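Local coordinates for protein aminotransferase, class I and II (Erwinia tasmaniensis, PDB 5Z0Q) that binds pyridoxal-5'-phosphate and belongs to the class I and II aminotransferase family of pyridoxal-5'-phosphate-dependent proteins, at residues Gly99-Ile104 with Pro123-Phe128; Leu168-Asn173 with Leu200-Glu205. All coordinates share one frame; numbering follows the deposited sequence.

In the fold
The two contacts follow one another along the chain and their centres lie about 10 Å apart. Interaction 1 (Gly99-Ile104 with Pro123-Phe128) joins the beginnings of helices 101-111 and 127-134. Interaction 2 (Leu168-Asn173 with Leu200-Glu205) pairs two parallel strands, 166-172 and 200-204, inside the large mixed sheet. The helices pack on the sheet face that carries Leu170, Cys202 and Asp204: CZ of Phe128 touches CB of Asp204, and Ile104 reaches the same aspartate. Both contacts end at pyridoxal-5'-phosphate. Interaction 1 supplies the backbone grip on its phosphate and a ring over its pyridine, while interaction 2 brings a carboxylate to the pyridine nitrogen.

Interaction 1 (Gly99-Ile104 with Pro123-Phe128). With PLP (pyridoxal-5'-phosphate), chain M.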
loop_
_atom_site.group_PDB
_atom_site.type_symbol
_atom_site.label_atom_id
_atom_site.label_comp_id
_atom_site.label_asym_id
_atom_site.label_seq_id
_atom_site.Cartn_x
_atom_site.Cartn_y
_atom_site.Cartn_z
ATOM N N GLY A 99 5.921 -0.382 2.598
ATOM C CA GLY A 99 6.774 0.775 2.785
ATOM C C GLY A 99 7.267 0.889 4.215
ATOM O O GLY A 99 6.852 0.160 5.114
ATOM N N VAL A 100 8.180 1.839 4.405
ATOM C CA VAL A 100 8.783 2.075 5.712
ATOM C C VAL A 100 8.122 3.284 6.359
ATOM O O VAL A 100 7.976 3.343 7.585
ATOM C CB VAL A 100 10.307 2.266 5.593
ATOM C CG1 VAL A 100 10.936 2.444 6.970
ATOM C CG2 VAL A 100 10.932 1.087 4.864
ATOM N N VAL A 101 7.715 4.253 5.535
ATOM C CA VAL A 101 7.081 5.461 6.060
ATOM C C VAL A 101 5.784 5.113 6.778
ATOM O O VAL A 101 5.461 5.693 7.823
ATOM C CB VAL A 101 6.846 6.478 4.926
ATOM C CG1 VAL A 101 6.142 7.720 5.459
ATOM C CG2 VAL A 101 8.165 6.850 4.273
ATOM N N THR A 102 5.024 4.158 6.236
ATOM C CA THR A 102 3.800 3.729 6.904
ATOM C C THR A 102 4.096 3.059 8.241
ATOM O O THR A 102 3.312 3.195 9.185
ATOM C CB THR A 102 2.996 2.792 5.998
ATOM O OG1 THR A 102 1.823 2.347 6.689
ATOM C CG2 THR A 102 3.828 1.583 5.583
ATOM N N GLY A 103 5.223 2.348 8.347
ATOM C CA GLY A 103 5.598 1.761 9.621
ATOM C C GLY A 103 5.945 2.797 10.670
ATOM O O GLY A 103 5.715 2.579 11.863
ATOM N N ILE A 104 6.500 3.933 10.246
ATOM C CA ILE A 104 6.791 5.014 11.182
ATOM C C ILE A 104 5.498 5.637 11.694
ATOM O O ILE A 104 5.364 5.930 12.888
ATOM C CB ILE A 104 7.701 6.059 10.514
ATOM C CG1 ILE A 104 9.048 5.436 10.143
ATOM C CG2 ILE A 104 7.894 7.263 11.422
ATOM C CD1 ILE A 104 9.950 6.353 9.347
ATOM N N PRO A 123 19.373 16.940 12.378
ATOM C CA PRO A 123 18.410 16.631 11.314
ATOM C C PRO A 123 18.080 15.145 11.236
ATOM O O PRO A 123 18.760 14.343 11.874
ATOM C CB PRO A 123 19.138 17.089 10.051
ATOM C CG PRO A 123 20.577 16.888 10.378
ATOM C CD PRO A 123 20.712 17.228 11.837
ATOM N N ILE A 124 17.051 14.788 10.469
ATOM C CA ILE A 124 16.605 13.402 10.388
ATOM C C ILE A 124 15.671 13.240 9.193
ATOM O O ILE A 124 15.253 14.231 8.581
ATOM C CB ILE A 124 15.917 12.970 11.699
ATOM C CG1 ILE A 124 15.979 11.450 11.877
ATOM C CG2 ILE A 124 14.481 13.474 11.743
ATOM C CD1 ILE A 124 15.456 10.972 13.212
ATOM N N TYR A 125 15.364 11.993 8.848
ATOM C CA TYR A 125 14.390 11.700 7.808
ATOM C C TYR A 125 13.087 12.448 8.097
ATOM O O TYR A 125 12.536 12.315 9.199
ATOM C CB TYR A 125 14.156 10.188 7.746
ATOM C CG TYR A 125 13.319 9.692 6.589
ATOM C CD1 TYR A 125 13.569 10.114 5.291
ATOM C CD2 TYR A 125 12.303 8.768 6.793
ATOM C CE1 TYR A 125 12.809 9.652 4.232
ATOM C CE2 TYR A 125 11.540 8.297 5.740
ATOM C CZ TYR A 125 11.798 8.743 4.462
ATOM O OH TYR A 125 11.041 8.278 3.410
ATOM N N PRO A 126 12.582 13.244 7.155
ATOM C CA PRO A 126 11.479 14.182 7.450
ATOM C C PRO A 126 10.264 13.514 8.080
ATOM O O PRO A 126 9.667 14.095 8.999
ATOM C CB PRO A 126 11.147 14.775 6.073
ATOM C CG PRO A 126 12.441 14.718 5.339
ATOM C CD PRO A 126 13.146 13.468 5.811
ATOM N N PRO A 127 9.841 12.321 7.634
ATOM C CA PRO A 127 8.670 11.693 8.275
ATOM C C PRO A 127 8.832 11.421 9.766
ATOM O O PRO A 127 7.832 11.104 10.422
ATOM C CB PRO A 127 8.501 10.385 7.492
ATOM C CG PRO A 127 9.042 10.691 6.165
ATOM C CD PRO A 127 10.231 11.565 6.426
ATOM N N PHE A 128 10.040 11.540 10.321
ATOM C CA PHE A 128 10.226 11.241 11.740
ATOM C C PHE A 128 9.548 12.277 12.626
ATOM O O PHE A 128 8.979 11.930 13.667
ATOM C CB PHE A 128 11.713 11.138 12.066
ATOM C CG PHE A 128 12.273 9.763 11.876
ATOM C CD1 PHE A 128 12.495 9.261 10.607
ATOM C CD2 PHE A 128 12.567 8.966 12.966
ATOM C CE1 PHE A 128 13.006 7.994 10.430
ATOM C CE2 PHE A 128 13.079 7.699 12.796
ATOM C CZ PHE A 128 13.299 7.213 11.526
HETATM N N1 PLP M . 13.456 5.379 5.898
HETATM C C2 PLP M . 14.545 6.178 5.609
HETATM C C2A PLP M . 15.415 6.692 6.719
HETATM C C3 PLP M . 14.839 6.503 4.290
HETATM O O3 PLP M . 15.919 7.295 4.003
HETATM C C4 PLP M . 14.034 6.024 3.262
HETATM C C4A PLP M . 14.443 6.224 1.833
HETATM C C5 PLP M . 12.937 5.224 3.560
HETATM C C6 PLP M . 12.653 4.902 4.882
HETATM C C5A PLP M . 12.068 4.708 2.435
HETATM O O4P PLP M . 10.777 4.385 2.898
HETATM P P PLP M . 9.605 4.089 1.834
HETATM O O1P PLP M . 9.568 5.196 0.808
HETATM O O2P PLP M . 8.272 4.013 2.542
HETATM O O3P PLP M . 9.898 2.772 1.155
#
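Tyr125 turns CG opposite its backbone N (chi1 -172°), which carries the phenol across to the start of helix 101-111, where it meets Val101. In Val101, chi1 of 178° points CG2 at the hydroxyl end of the tyrosine, 3.3 Å from Tyr125 OH, and CG1 at Pro127, where it lies against CB at 4.1 Å. The Tyr125 ring is held between two layers. Over one face sits its near neighbour Pro127, with CD above the ring centre; over the opposite face lies the pyridine of pyridoxal-5'-phosphate, whose C2 is 3.6 Å above the plane. Val101 CG2 and Ile104 CD1 close in at the edge of the ring, near its plane, and Phe128 CE1 is there too. Ile104 crosses Phe128 at about a right angle, its CD1 3.6 Å from Phe128 CE1, so one methyl joins the two aromatic residues. Between the two segments the contact is van der Waals packing; the phosphate is held here by backbone N-H groups. Val100 N and Val101 N both donate to O2P of the phosphate, at 2.9 and 3.1 Å, the second bond almost straight at 175°. The N-terminal end of the helix would add a favourable field for the anion. The second subunit comes close as well: its Met270 O bonds Thr102 OG1, and its Tyr66 OH bonds pyridoxal-5'-phosphate. A phosphate held at a helix start, with an aromatic side chain over the pyridine, is characteristic of the pyridoxal-5'-phosphate pocket in fold type I proteins.

Interaction 2 (Leu168-Asn173 with Leu200-Glu205); sequences LLLLCN and LVCSDE. With PLP (pyridoxal-5'-phosphate), chain M.
Leu169 and Leu171 exchange backbone hydrogen bonds with Cys202 and Asp204, joining the two parallel strands of a beta-alpha-beta unit whose connecting helix is 184-197. Cys202 N donates to Leu169 O at 2.8 Å, nearly along the C=O axis (167°). Leu171 N returns a bond to Cys202 O at 2.9 Å. Asp204 N reaches Leu171 O at 3.1 Å from well above the carbonyl plane, 46° out of it. Beyond the strand of Leu171, Asn173 N continues the pattern to Asp204 O at 3.0 Å. At the other end Leu169 N faces Leu200 O, but the pair is modelled implausibly close and its length is doubtful. Next to this backbone network, Ser203 OG donates to Glu205 OE1 on the anti side of the carboxylate; the same oxygen takes a second bond from Phe221 N, so two donors hold this one carboxylate oxygen.

The packing divides between the two faces of the sheet. On one, Leu171 CD1 meets Val201 CG1 at 3.7 Å, the two side chains passing at a slant, and Leu169 CD2 lies near Val201 CG2. On the other, Leu170 CD2 touches Cys202 CB at 3.6 Å, and Leu168 CD1 leans over to Leu200 CB. Helices 101-111 and 127-134 pack against this second face: Ala107 touches Cys202, and Phe128 touches Leu170, Cys172 and Asp204.

At the C-terminal ends of the strands the same face opens on the pocket. Cys172 SG faces the C2A methyl of pyridoxal-5'-phosphate. With CG swung opposite its backbone N (chi1 -167°), Asp204 carries its carboxylate away from strand 166-172 and places OD2 3.0 Å from pyridoxal-5'-phosphate N1.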
loop_
_atom_site.group_PDB
_atom_site.type_symbol
_atom_site.label_atom_id
_atom_site.label_comp_id
_atom_site.label_asym_id
_atom_site.label_seq_id
_atom_site.Cartn_x
_atom_site.Cartn_y
_atom_site.Cartn_z
ATOM N N LEU A 168 7.891 7.694 23.072
ATOM C CA LEU A 168 8.383 6.941 21.923
ATOM C C LEU A 168 9.666 7.580 21.412
ATOM O O LEU A 168 9.674 8.761 21.053
ATOM C CB LEU A 168 7.329 6.886 20.815
ATOM C CG LEU A 168 7.686 6.115 19.544
ATOM C CD1 LEU A 168 8.046 4.675 19.867
ATOM C CD2 LEU A 168 6.537 6.170 18.550
ATOM N N LEU A 169 10.740 6.797 21.372
ATOM C CA LEU A 169 12.033 7.250 20.873
ATOM C C LEU A 169 12.201 6.781 19.433
ATOM O O LEU A 169 12.158 5.577 19.159
ATOM C CB LEU A 169 13.172 6.723 21.745
ATOM C CG LEU A 169 14.588 6.998 21.234
ATOM C CD1 LEU A 169 14.865 8.492 21.188
ATOM C CD2 LEU A 169 15.622 6.283 22.089
ATOM N N LEU A 170 12.400 7.729 18.520
ATOM C CA LEU A 170 12.546 7.437 17.098
ATOM C C LEU A 170 14.026 7.503 16.735
ATOM O O LEU A 170 14.622 8.585 16.725
ATOM C CB LEU A 170 11.728 8.417 16.261
ATOM C CG LEU A 170 10.229 8.480 16.556
ATOM C CD1 LEU A 170 9.548 9.478 15.638
ATOM C CD2 LEU A 170 9.593 7.110 16.418
ATOM N N LEU A 171 14.613 6.349 16.433
ATOM C CA LEU A 171 16.014 6.247 16.060
ATOM C C LEU A 171 16.149 5.942 14.574
ATOM O O LEU A 171 15.193 5.534 13.908
ATOM C CB LEU A 171 16.727 5.165 16.879
ATOM C CG LEU A 171 16.805 5.383 18.389
ATOM C CD1 LEU A 171 17.585 4.255 19.045
ATOM C CD2 LEU A 171 17.431 6.733 18.705
ATOM N N CYS A 172 17.361 6.144 14.061
ATOM C CA CYS A 172 17.649 5.923 12.646
ATOM C C CYS A 172 19.096 5.468 12.534
ATOM O O CYS A 172 20.013 6.278 12.690
ATOM C CB CYS A 172 17.401 7.193 11.834
ATOM S SG CYS A 172 17.582 7.005 10.047
ATOM N N ASN A 173 19.300 4.175 12.270
ATOM C CA ASN A 173 20.639 3.601 12.200
ATOM C C ASN A 173 20.732 2.615 11.039
ATOM O O ASN A 173 20.101 1.553 11.082
ATOM C CB ASN A 173 20.993 2.909 13.518
ATOM C CG ASN A 173 22.379 2.295 13.502
ATOM O OD1 ASN A 173 23.250 2.716 12.740
ATOM N ND2 ASN A 173 22.590 1.294 14.347
ATOM N N LEU A 200 9.551 3.681 24.430
ATOM C CA LEU A 200 9.523 2.734 23.327
ATOM C C LEU A 200 10.406 3.250 22.197
ATOM O O LEU A 200 10.519 4.459 21.974
ATOM C CB LEU A 200 8.092 2.517 22.835
ATOM C CG LEU A 200 7.146 1.883 23.856
ATOM C CD1 LEU A 200 5.714 1.887 23.348
ATOM C CD2 LEU A 200 7.596 0.467 24.187
ATOM N N VAL A 201 11.043 2.324 21.489
ATOM C CA VAL A 201 12.031 2.660 20.472
ATOM C C VAL A 201 11.525 2.200 19.113
ATOM O O VAL A 201 11.008 1.087 18.976
ATOM C CB VAL A 201 13.403 2.029 20.786
ATOM C CG1 VAL A 201 14.433 2.454 19.753
ATOM C CG2 VAL A 201 13.849 2.413 22.185
ATOM N N CYS A 202 11.664 3.065 18.113
ATOM C CA CYS A 202 11.349 2.738 16.723
ATOM C C CYS A 202 12.618 2.967 15.910
ATOM O O CYS A 202 12.953 4.108 15.576
ATOM C CB CYS A 202 10.185 3.575 16.203
ATOM S SG CYS A 202 9.686 3.188 14.508
ATOM N N SER A 203 13.324 1.883 15.600
ATOM C CA SER A 203 14.610 1.946 14.919
ATOM C C SER A 203 14.403 1.740 13.422
ATOM O O SER A 203 13.956 0.671 12.994
ATOM C CB SER A 203 15.569 0.896 15.480
ATOM O OG SER A 203 16.848 0.988 14.875
ATOM N N ASP A 204 14.728 2.763 12.636
ATOM C CA ASP A 204 14.645 2.693 11.181
ATOM C C ASP A 204 15.997 2.233 10.653
ATOM O O ASP A 204 16.979 2.982 10.703
ATOM C CB ASP A 204 14.251 4.047 10.597
ATOM C CG ASP A 204 13.849 3.965 9.132
ATOM O OD1 ASP A 204 14.448 3.169 8.382
ATOM O OD2 ASP A 204 12.926 4.705 8.730
ATOM N N GLU A 205 16.049 1.004 10.143
ATOM C CA GLU A 205 17.306 0.425 9.689
ATOM C C GLU A 205 17.225 0.058 8.212
ATOM O O GLU A 205 17.598 -1.051 7.814
ATOM C CB GLU A 205 17.659 -0.790 10.550
ATOM C CG GLU A 205 17.536 -0.508 12.047
ATOM C CD GLU A 205 17.996 -1.660 12.919
ATOM O OE1 GLU A 205 18.215 -1.430 14.129
ATOM O OE2 GLU A 205 18.140 -2.789 12.403
HETATM N N1 PLP M . 13.456 5.379 5.898
HETATM C C2 PLP M . 14.545 6.178 5.609
HETATM C C2A PLP M . 15.415 6.692 6.719
HETATM C C3 PLP M . 14.839 6.503 4.290
HETATM O O3 PLP M . 15.919 7.295 4.003
HETATM C C4 PLP M . 14.034 6.024 3.262
HETATM C C4A PLP M . 14.443 6.224 1.833
HETATM C C5 PLP M . 12.937 5.224 3.560
HETATM C C6 PLP M . 12.653 4.902 4.882
HETATM C C5A PLP M . 12.068 4.708 2.435
HETATM O O4P PLP M . 10.777 4.385 2.898
HETATM P P PLP M . 9.605 4.089 1.834
HETATM O O1P PLP M . 9.568 5.196 0.808
HETATM O O2P PLP M . 8.272 4.013 2.542
HETATM O O3P PLP M . 9.898 2.772 1.155
#